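PDB 6U75: E3 SUMO-protein ligase SIZ2 from Saccharomyces cerevisiae, which acts as a PIAS-family E3 ligase that promotes SUMO attachment to target proteins and may be involved in chromosome maintenance. Local coordinates for residues 49-59 against 128-139; 94-102 against 218-226. All coordinates share one frame; numbering follows the deposited sequence.

Contact 1: 49-59 against 128-139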
loop_
_atom_site.group_PDB
_atom_site.type_symbol
_atom_site.label_atom_id
_atom_site.label_comp_id
_atom_site.label_asym_id
_atom_site.label_seq_id
_atom_site.Cartn_x
_atom_site.Cartn_y
_atom_site.Cartn_z
ATOM N N SER A 49 2.949 10.150 15.062
ATOM C CA SER A 49 2.484 9.358 13.933
ATOM C C SER A 49 1.139 9.823 13.392
ATOM O O SER A 49 0.602 9.180 12.484
ATOM C CB SER A 49 2.387 7.882 14.331
ATOM O OG SER A 49 3.665 7.352 14.637
ATOM N N TYR A 50 0.582 10.910 13.920
ATOM C CA TYR A 50 -0.702 11.417 13.455
ATOM C C TYR A 50 -0.484 12.474 12.382
ATOM O O TYR A 50 0.268 13.432 12.584
ATOM C CB TYR A 50 -1.513 12.003 14.614
ATOM C CG TYR A 50 -2.055 10.979 15.594
ATOM C CD1 TYR A 50 -1.822 9.619 15.420
ATOM C CD2 TYR A 50 -2.808 11.376 16.690
ATOM C CE1 TYR A 50 -2.318 8.688 16.314
ATOM C CE2 TYR A 50 -3.309 10.453 17.587
ATOM C CZ TYR A 50 -3.062 9.111 17.394
ATOM O OH TYR A 50 -3.559 8.187 18.285
ATOM N N LYS A 51 -1.151 12.294 11.244
ATOM C CA LYS A 51 -1.074 13.219 10.125
ATOM C C LYS A 51 -2.481 13.514 9.621
ATOM O O LYS A 51 -3.419 12.750 9.851
ATOM C CB LYS A 51 -0.224 12.653 8.976
ATOM C CG LYS A 51 1.194 12.247 9.363
ATOM C CD LYS A 51 1.992 13.416 9.918
ATOM C CE LYS A 51 3.489 13.176 9.802
ATOM N NZ LYS A 51 4.007 13.571 8.463
ATOM N N LEU A 52 -2.620 14.639 8.923
ATOM C CA LEU A 52 -3.880 15.016 8.289
ATOM C C LEU A 52 -3.796 14.641 6.815
ATOM O O LEU A 52 -3.030 15.245 6.057
ATOM C CB LEU A 52 -4.163 16.506 8.463
ATOM C CG LEU A 52 -5.445 16.994 7.782
ATOM C CD1 LEU A 52 -6.659 16.268 8.343
ATOM C CD2 LEU A 52 -5.605 18.499 7.930
ATOM N N TYR A 53 -4.584 13.649 6.410
ATOM C CA TYR A 53 -4.540 13.107 5.061
ATOM C C TYR A 53 -5.816 13.455 4.309
ATOM O O TYR A 53 -6.925 13.300 4.837
ATOM C CB TYR A 53 -4.348 11.587 5.089
ATOM C CG TYR A 53 -2.911 11.128 5.227
ATOM C CD1 TYR A 53 -1.890 12.023 5.525
ATOM C CD2 TYR A 53 -2.573 9.794 5.043
ATOM C CE1 TYR A 53 -0.579 11.601 5.645
ATOM C CE2 TYR A 53 -1.265 9.363 5.162
ATOM C CZ TYR A 53 -0.273 10.270 5.461
ATOM O OH TYR A 53 1.028 9.843 5.579
ATOM N N LEU A 54 -5.643 13.927 3.077
ATOM C CA LEU A 54 -6.735 14.137 2.140
ATOM C C LEU A 54 -6.969 12.862 1.341
ATOM O O LEU A 54 -6.020 12.202 0.910
ATOM C CB LEU A 54 -6.407 15.296 1.199
ATOM C CG LEU A 54 -7.422 15.653 0.113
ATOM C CD1 LEU A 54 -8.608 16.398 0.700
ATOM C CD2 LEU A 54 -6.752 16.478 -0.973
ATOM N N PHE A 55 -8.240 12.519 1.149
ATOM C CA PHE A 55 -8.638 11.316 0.436
ATOM C C PHE A 55 -9.609 11.685 -0.676
ATOM O O PHE A 55 -10.426 12.597 -0.521
ATOM C CB PHE A 55 -9.295 10.302 1.380
ATOM C CG PHE A 55 -8.358 9.731 2.405
ATOM C CD1 PHE A 55 -8.062 10.432 3.562
ATOM C CD2 PHE A 55 -7.776 8.489 2.213
ATOM C CE1 PHE A 55 -7.201 9.907 4.504
ATOM C CE2 PHE A 55 -6.914 7.961 3.153
ATOM C CZ PHE A 55 -6.627 8.669 4.299
ATOM N N SER A 56 -9.515 10.966 -1.791
ATOM C CA SER A 56 -10.405 11.147 -2.926
ATOM C C SER A 56 -10.829 9.777 -3.427
ATOM O O SER A 56 -10.001 8.870 -3.543
ATOM C CB SER A 56 -9.732 11.936 -4.055
ATOM O OG SER A 56 -10.581 12.049 -5.184
ATOM N N GLY A 57 -12.120 9.627 -3.717
ATOM C CA GLY A 57 -12.638 8.359 -4.185
ATOM C C GLY A 57 -13.727 8.554 -5.220
ATOM O O GLY A 57 -14.324 9.624 -5.329
ATOM N N PHE A 58 -13.971 7.497 -5.989
ATOM C CA PHE A 58 -15.072 7.516 -6.943
ATOM C C PHE A 58 -16.397 7.594 -6.197
ATOM O O PHE A 58 -16.647 6.819 -5.268
ATOM C CB PHE A 58 -15.038 6.272 -7.832
ATOM C CG PHE A 58 -13.999 6.323 -8.919
ATOM C CD1 PHE A 58 -13.833 7.462 -9.694
ATOM C CD2 PHE A 58 -13.189 5.228 -9.168
ATOM C CE1 PHE A 58 -12.880 7.506 -10.693
ATOM C CE2 PHE A 58 -12.234 5.267 -10.165
ATOM C CZ PHE A 58 -12.078 6.407 -10.929
ATOM N N SER A 59 -17.245 8.534 -6.604
ATOM C CA SER A 59 -18.544 8.759 -5.973
ATOM C C SER A 59 -19.601 8.069 -6.827
ATOM O O SER A 59 -20.134 8.644 -7.777
ATOM C CB SER A 59 -18.822 10.250 -5.825
ATOM O OG SER A 59 -20.129 10.478 -5.328
ATOM N N LYS A 128 -15.964 11.526 -14.098
ATOM C CA LYS A 128 -16.748 10.859 -13.070
ATOM C C LYS A 128 -16.777 11.719 -11.817
ATOM O O LYS A 128 -15.870 12.520 -11.574
ATOM C CB LYS A 128 -16.174 9.473 -12.743
ATOM C CG LYS A 128 -16.440 8.425 -13.816
ATOM C CD LYS A 128 -15.641 7.149 -13.579
ATOM C CE LYS A 128 -16.057 6.442 -12.297
ATOM N NZ LYS A 128 -15.280 5.189 -12.080
ATOM N N GLU A 129 -17.829 11.552 -11.023
ATOM C CA GLU A 129 -17.962 12.305 -9.787
ATOM C C GLU A 129 -17.036 11.736 -8.719
ATOM O O GLU A 129 -16.794 10.529 -8.657
ATOM C CB GLU A 129 -19.409 12.282 -9.295
ATOM C CG GLU A 129 -20.394 12.916 -10.262
ATOM C CD GLU A 129 -21.821 12.880 -9.752
ATOM O OE1 GLU A 129 -22.748 12.765 -10.580
ATOM O OE2 GLU A 129 -22.014 12.962 -8.520
ATOM N N TYR A 130 -16.514 12.625 -7.875
ATOM C CA TYR A 130 -15.561 12.244 -6.843
ATOM C C TYR A 130 -16.033 12.730 -5.480
ATOM O O TYR A 130 -16.740 13.733 -5.368
ATOM C CB TYR A 130 -14.162 12.815 -7.132
ATOM C CG TYR A 130 -13.483 12.212 -8.343
ATOM C CD1 TYR A 130 -13.654 12.762 -9.605
ATOM C CD2 TYR A 130 -12.667 11.096 -8.220
ATOM C CE1 TYR A 130 -13.036 12.213 -10.713
ATOM C CE2 TYR A 130 -12.044 10.543 -9.322
ATOM C CZ TYR A 130 -12.231 11.105 -10.565
ATOM O OH TYR A 130 -11.612 10.556 -11.664
ATOM N N SER A 131 -15.638 11.993 -4.447
ATOM C CA SER A 131 -15.830 12.386 -3.058
ATOM C C SER A 131 -14.474 12.731 -2.461
ATOM O O SER A 131 -13.524 11.945 -2.571
ATOM C CB SER A 131 -16.493 11.268 -2.251
ATOM O OG SER A 131 -17.823 11.040 -2.682
ATOM N N ILE A 132 -14.392 13.901 -1.832
ATOM C CA ILE A 132 -13.178 14.411 -1.209
ATOM C C ILE A 132 -13.417 14.471 0.292
ATOM O O ILE A 132 -14.404 15.066 0.744
ATOM C CB ILE A 132 -12.809 15.800 -1.759
ATOM C CG1 ILE A 132 -12.566 15.740 -3.270
ATOM C CG2 ILE A 132 -11.594 16.358 -1.034
ATOM C CD1 ILE A 132 -11.322 14.973 -3.673
ATOM N N SER A 133 -12.515 13.861 1.059
ATOM C CA SER A 133 -12.622 13.807 2.508
ATOM C C SER A 133 -11.268 14.130 3.124
ATOM O O SER A 133 -10.237 14.106 2.451
ATOM C CB SER A 133 -13.094 12.429 2.991
ATOM O OG SER A 133 -14.229 11.993 2.265
ATOM N N CYS A 134 -11.279 14.425 4.421
ATOM C CA CYS A 134 -10.053 14.676 5.166
ATOM C C CYS A 134 -10.142 13.964 6.504
ATOM O O CYS A 134 -11.164 14.057 7.191
ATOM C CB CYS A 134 -9.821 16.174 5.381
ATOM S SG CYS A 134 -9.636 17.121 3.859
ATOM N N PHE A 135 -9.077 13.258 6.871
ATOM C CA PHE A 135 -9.056 12.499 8.112
ATOM C C PHE A 135 -7.731 12.706 8.822
ATOM O O PHE A 135 -6.681 12.790 8.182
ATOM C CB PHE A 135 -9.246 10.995 7.869
ATOM C CG PHE A 135 -10.621 10.616 7.405
ATOM C CD1 PHE A 135 -11.003 10.813 6.090
ATOM C CD2 PHE A 135 -11.527 10.040 8.281
ATOM C CE1 PHE A 135 -12.266 10.456 5.660
ATOM C CE2 PHE A 135 -12.789 9.681 7.858
ATOM C CZ PHE A 135 -13.160 9.890 6.547
ATOM N N ILE A 136 -7.780 12.772 10.141
ATOM C CA ILE A 136 -6.582 12.545 10.936
ATOM C C ILE A 136 -6.356 11.042 11.004
ATOM O O ILE A 136 -7.298 10.266 11.205
ATOM C CB ILE A 136 -6.717 13.176 12.332
ATOM C CG1 ILE A 136 -6.955 14.681 12.188
ATOM C CG2 ILE A 136 -5.468 12.904 13.167
ATOM C CD1 ILE A 136 -6.839 15.462 13.477
ATOM N N VAL A 137 -5.113 10.620 10.805
ATOM C CA VAL A 137 -4.793 9.205 10.691
ATOM C C VAL A 137 -3.473 8.930 11.390
ATOM O O VAL A 137 -2.577 9.778 11.429
ATOM C CB VAL A 137 -4.715 8.746 9.217
ATOM C CG1 VAL A 137 -6.011 9.062 8.485
ATOM C CG2 VAL A 137 -3.531 9.400 8.518
ATOM N N GLU A 138 -3.361 7.729 11.942
ATOM C CA GLU A 138 -2.091 7.215 12.434
ATOM C C GLU A 138 -1.423 6.454 11.297
ATOM O O GLU A 138 -2.023 5.538 10.724
ATOM C CB GLU A 138 -2.296 6.308 13.646
ATOM C CG GLU A 138 -1.001 5.891 14.326
ATOM C CD GLU A 138 -1.233 4.981 15.515
ATOM O OE1 GLU A 138 -0.559 3.933 15.601
ATOM O OE2 GLU A 138 -2.092 5.310 16.358
ATOM N N VAL A 139 -0.196 6.847 10.959
ATOM C CA VAL A 139 0.537 6.254 9.849
ATOM C C VAL A 139 1.532 5.243 10.395
ATOM O O VAL A 139 2.025 5.363 11.523
ATOM C CB VAL A 139 1.252 7.327 8.999
ATOM C CG1 VAL A 139 0.249 8.340 8.464
ATOM C CG2 VAL A 139 2.346 8.018 9.805
#

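Contact 2: 94-102 against 218-226. With ZN (zinc ion), chain C.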
loop_
_atom_site.group_PDB
_atom_site.type_symbol
_atom_site.label_atom_id
_atom_site.label_comp_id
_atom_site.label_asym_id
_atom_site.label_seq_id
_atom_site.Cartn_x
_atom_site.Cartn_y
_atom_site.Cartn_z
ATOM N N LEU A 94 -0.007 4.808 -10.712
ATOM C CA LEU A 94 -0.494 3.809 -11.660
ATOM C C LEU A 94 -1.789 4.294 -12.320
ATOM O O LEU A 94 -2.896 3.845 -12.020
ATOM C CB LEU A 94 -0.689 2.458 -10.964
ATOM C CG LEU A 94 -0.293 1.225 -11.779
ATOM C CD1 LEU A 94 1.221 1.125 -11.891
ATOM C CD2 LEU A 94 -0.868 -0.042 -11.168
ATOM N N LYS A 95 -1.605 5.246 -13.239
ATOM C CA LYS A 95 -2.745 5.875 -13.899
ATOM C C LYS A 95 -3.633 4.850 -14.592
ATOM O O LYS A 95 -4.834 5.085 -14.767
ATOM C CB LYS A 95 -2.255 6.909 -14.915
ATOM C CG LYS A 95 -1.283 7.938 -14.355
ATOM C CD LYS A 95 -0.173 8.232 -15.351
ATOM C CE LYS A 95 0.904 9.116 -14.747
ATOM N NZ LYS A 95 2.088 9.234 -15.644
ATOM N N LYS A 96 -3.064 3.712 -14.996
ATOM C CA LYS A 96 -3.819 2.704 -15.731
ATOM C C LYS A 96 -4.780 1.918 -14.850
ATOM O O LYS A 96 -5.744 1.346 -15.372
ATOM C CB LYS A 96 -2.858 1.732 -16.416
ATOM C CG LYS A 96 -2.020 2.355 -17.516
ATOM C CD LYS A 96 -2.871 2.711 -18.727
ATOM C CE LYS A 96 -2.011 2.954 -19.954
ATOM N NZ LYS A 96 -1.287 1.724 -20.384
ATOM N N GLN A 97 -4.545 1.869 -13.543
ATOM C CA GLN A 97 -5.352 1.077 -12.628
ATOM C C GLN A 97 -6.120 1.984 -11.677
ATOM O O GLN A 97 -5.645 3.056 -11.292
ATOM C CB GLN A 97 -4.475 0.110 -11.827
ATOM C CG GLN A 97 -5.255 -0.910 -11.014
ATOM C CD GLN A 97 -4.350 -1.915 -10.327
ATOM O OE1 GLN A 97 -3.190 -2.082 -10.707
ATOM N NE2 GLN A 97 -4.873 -2.583 -9.306
ATOM N N ASN A 98 -7.317 1.539 -11.303
ATOM C CA ASN A 98 -8.181 2.270 -10.388
ATOM C C ASN A 98 -8.012 1.729 -8.975
ATOM O O ASN A 98 -7.882 0.518 -8.773
ATOM C CB ASN A 98 -9.645 2.158 -10.817
ATOM C CG ASN A 98 -9.897 2.764 -12.182
ATOM O OD1 ASN A 98 -9.350 3.813 -12.521
ATOM N ND2 ASN A 98 -10.728 2.101 -12.978
ATOM N N GLY A 99 -8.022 2.633 -8.000
ATOM C CA GLY A 99 -7.833 2.264 -6.614
ATOM C C GLY A 99 -6.393 2.194 -6.164
ATOM O O GLY A 99 -6.139 1.785 -5.024
ATOM N N THR A 100 -5.443 2.577 -7.018
ATOM C CA THR A 100 -4.022 2.533 -6.697
ATOM C C THR A 100 -3.466 3.911 -6.357
ATOM O O THR A 100 -2.281 4.178 -6.586
ATOM C CB THR A 100 -3.236 1.926 -7.860
ATOM O OG1 THR A 100 -3.264 2.820 -8.980
ATOM C CG2 THR A 100 -3.834 0.591 -8.269
ATOM N N GLY A 101 -4.301 4.796 -5.823
ATOM C CA GLY A 101 -3.872 6.120 -5.443
ATOM C C GLY A 101 -3.501 6.191 -3.975
ATOM O O GLY A 101 -3.903 5.353 -3.171
ATOM N N ASN A 102 -2.717 7.206 -3.638
ATOM C CA ASN A 102 -2.326 7.488 -2.269
ATOM C C ASN A 102 -2.977 8.774 -1.783
ATOM O O ASN A 102 -3.385 9.620 -2.586
ATOM C CB ASN A 102 -0.802 7.620 -2.148
ATOM C CG ASN A 102 -0.097 6.281 -2.146
ATOM O OD1 ASN A 102 -0.718 5.239 -1.939
ATOM N ND2 ASN A 102 1.211 6.305 -2.364
ATOM N N GLN A 218 4.594 -1.138 -2.160
ATOM C CA GLN A 218 3.168 -0.876 -1.992
ATOM C C GLN A 218 2.912 0.476 -1.338
ATOM O O GLN A 218 1.850 1.072 -1.550
ATOM C CB GLN A 218 2.525 -1.990 -1.166
ATOM C CG GLN A 218 2.594 -3.362 -1.815
ATOM C CD GLN A 218 1.796 -3.440 -3.100
ATOM O OE1 GLN A 218 0.825 -2.707 -3.288
ATOM N NE2 GLN A 218 2.202 -4.332 -3.997
ATOM N N SER A 219 3.861 0.978 -0.547
ATOM C CA SER A 219 3.683 2.275 0.092
ATOM C C SER A 219 3.609 3.416 -0.914
ATOM O O SER A 219 3.208 4.524 -0.539
ATOM C CB SER A 219 4.819 2.538 1.081
ATOM O OG SER A 219 6.057 2.698 0.409
ATOM N N GLN A 220 3.979 3.174 -2.172
ATOM C CA GLN A 220 3.945 4.191 -3.212
ATOM C C GLN A 220 3.135 3.792 -4.436
ATOM O O GLN A 220 2.785 4.672 -5.230
ATOM C CB GLN A 220 5.374 4.549 -3.653
ATOM C CG GLN A 220 6.233 3.355 -4.035
ATOM C CD GLN A 220 7.716 3.666 -3.983
ATOM O OE1 GLN A 220 8.131 4.669 -3.401
ATOM N NE2 GLN A 220 8.524 2.806 -4.590
ATOM N N VAL A 221 2.827 2.510 -4.613
ATOM C CA VAL A 221 1.947 2.057 -5.688
ATOM C C VAL A 221 1.084 0.923 -5.142
ATOM O O VAL A 221 1.427 -0.255 -5.318
ATOM C CB VAL A 221 2.745 1.609 -6.923
ATOM C CG1 VAL A 221 1.810 1.367 -8.100
ATOM C CG2 VAL A 221 3.798 2.645 -7.288
ATOM N N PRO A 222 -0.038 1.224 -4.478
ATOM C CA PRO A 222 -0.819 0.162 -3.827
ATOM C C PRO A 222 -1.538 -0.765 -4.798
ATOM O O PRO A 222 -2.768 -0.731 -4.901
ATOM C CB PRO A 222 -1.820 0.947 -2.964
ATOM C CG PRO A 222 -1.246 2.320 -2.839
ATOM C CD PRO A 222 -0.527 2.565 -4.119
ATOM N N THR A 223 -0.783 -1.608 -5.506
ATOM C CA THR A 223 -1.404 -2.625 -6.349
ATOM C C THR A 223 -1.796 -3.857 -5.545
ATOM O O THR A 223 -2.801 -4.506 -5.859
ATOM C CB THR A 223 -0.457 -3.036 -7.479
ATOM O OG1 THR A 223 0.576 -3.882 -6.957
ATOM C CG2 THR A 223 0.176 -1.814 -8.121
ATOM N N TRP A 224 -1.022 -4.187 -4.515
ATOM C CA TRP A 224 -1.270 -5.352 -3.671
ATOM C C TRP A 224 -1.470 -6.606 -4.517
ATOM O O TRP A 224 -2.422 -7.369 -4.341
ATOM C CB TRP A 224 -2.455 -5.103 -2.742
ATOM C CG TRP A 224 -2.095 -4.142 -1.662
ATOM C CD1 TRP A 224 -2.404 -2.816 -1.604
ATOM C CD2 TRP A 224 -1.317 -4.426 -0.496
ATOM N NE1 TRP A 224 -1.878 -2.258 -0.464
ATOM C CE2 TRP A 224 -1.205 -3.226 0.232
ATOM C CE3 TRP A 224 -0.710 -5.580 0.007
ATOM C CZ2 TRP A 224 -0.512 -3.147 1.437
ATOM C CZ3 TRP A 224 -0.024 -5.500 1.202
ATOM C CH2 TRP A 224 0.070 -4.292 1.905
ATOM N N GLN A 225 -0.540 -6.812 -5.445
ATOM C CA GLN A 225 -0.478 -8.013 -6.262
ATOM C C GLN A 225 0.863 -8.690 -6.031
ATOM O O GLN A 225 1.902 -8.025 -5.980
ATOM C CB GLN A 225 -0.650 -7.685 -7.746
ATOM C CG GLN A 225 -1.984 -7.044 -8.086
ATOM C CD GLN A 225 -2.057 -6.586 -9.529
ATOM O OE1 GLN A 225 -1.235 -6.978 -10.358
ATOM N NE2 GLN A 225 -3.039 -5.745 -9.835
ATOM N N CYS A 226 0.832 -10.007 -5.880
ATOM C CA CYS A 226 2.057 -10.761 -5.674
ATOM C C CYS A 226 3.046 -10.452 -6.800
ATOM O O CYS A 226 2.687 -10.567 -7.979
ATOM C CB CYS A 226 1.752 -12.259 -5.636
ATOM S SG CYS A 226 3.199 -13.316 -5.421
HETATM ZN ZN ZN C . 2.125 -15.385 -5.347
HETATM O O HOH W 1 -0.047 2.980 0.167
#

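Contact 1: 49-59 against 128-139
Lys128 NZ lies over one face of the Phe58 ring, 3.3 Å from its centroid and almost on the ring normal, a cation-pi contact. A bend at chi3 (65°) brings the lysine end over this face. At the ring's edge is Glu129 O. The ring of Tyr130 lies alongside, its plane tilted 33° from that of Phe58. Further along, Phe135 turns an edge toward the face of Phe55 in an offset edge-to-face pair, centroids 5.8 Å apart. Val137 CG2 sits over one face of Tyr53, near the rim. Glu138 CG and OE2 meet the edge of Tyr50.

These side chains flank an antiparallel ladder in the PINIT domain. Strands 50-58 and 130-139 pair without a bulge from Tyr50-Glu138 to Phe58-Tyr130. Backbone hydrogen bonds run from the Val139 N to Ser49 O bond at one end to the Ser59 N to Glu129 O bond at the other. Tyr53, Phe55, Phe135 and Val137 share one face of the sheet. Leu52, Leu54, Ile132, Cys134 and Ile136 share the other, where Leu54 CD1 packs 3.5 Å from Ile132 CG2. Phe3 extends the aromatic cluster at Phe55 and Phe135. Glu65 accepts hydrogen bonds from the hydroxyls of Ser59 and Ser131.

Contact 2: 94-102 against 218-226
Pro222 and Asn102 form the tightly packed part of this contact, and they bury the largest areas in it. Pro222 touches 94-102 with CG and CD. Its CG meets Asn102 OD1, and its CD is 3.4 Å from Thr100 O. The side chains of Asn102 and Pro222 cross obliquely. With CG anti to the carbonyl carbon (chi1 -78°), the Asn102 amide is set beside Pro222, its ND2 toward Ser219 O. The two ends of this amide have different partners. The ND2 end reaches Ser219 O at 3.2 Å in a weak, bent hydrogen bond, with an N-H...O angle of 128°. The OD1 end accepts a hydrogen bond from a water, which also donates to Gln218 O. Thr100 adds CB and CG2 near Pro222 O, while its OG1 is hydrogen-bonded to Gly93 O.

Pro222 is the centre of an inverse gamma turn, closed by Thr223 N to Val221 O. The turn belongs to the loop after helix 211-218 in the SP-RING zinc finger. This loop leads on to Cys226, whose SG binds zinc together with Cys203, His205 and Cys229. The facing loop, 94-102, is part of the PINIT domain, so the contact is an interface between domains.

Packing is looser toward Leu94 and Gln97, at the rim. Leu94, itself exposed, spreads its two methyls: CD1 lies 3.8 Å from Val221 CG1, and CD2 lies 3.7 Å from Thr223 CG2. Both neighbours cross it at about a right angle. Beyond them the amides of Gln97 and Gln225 approach from opposite directions, with planes 29° apart. Gln97 NE2 and Gln225 NE2 are 3.7 Å apart, two donors in contact and not a hydrogen bond.

In the fold
Contact 1 joins two strands within the PINIT domain, whereas contact 2 joins that domain to the SP-RING. Their centres are about 16 Å apart. Along the chain the order is 49-59, 94-102, 128-139, 218-226, so the two contacts interlock in sequence. Loop 94-102 precedes strand 104-105, which pairs with strand 50-58 of contact 1. The two contacts also touch directly where Phe58 packs on Asn98, with Phe58 CE2 4.0 Å from Asn98 CG. After strand 130-139 the chain continues through helices 142-150 and 157-168 before the SP-RING. Contact 2 therefore adds a through-space link between two domains already connected along the chain.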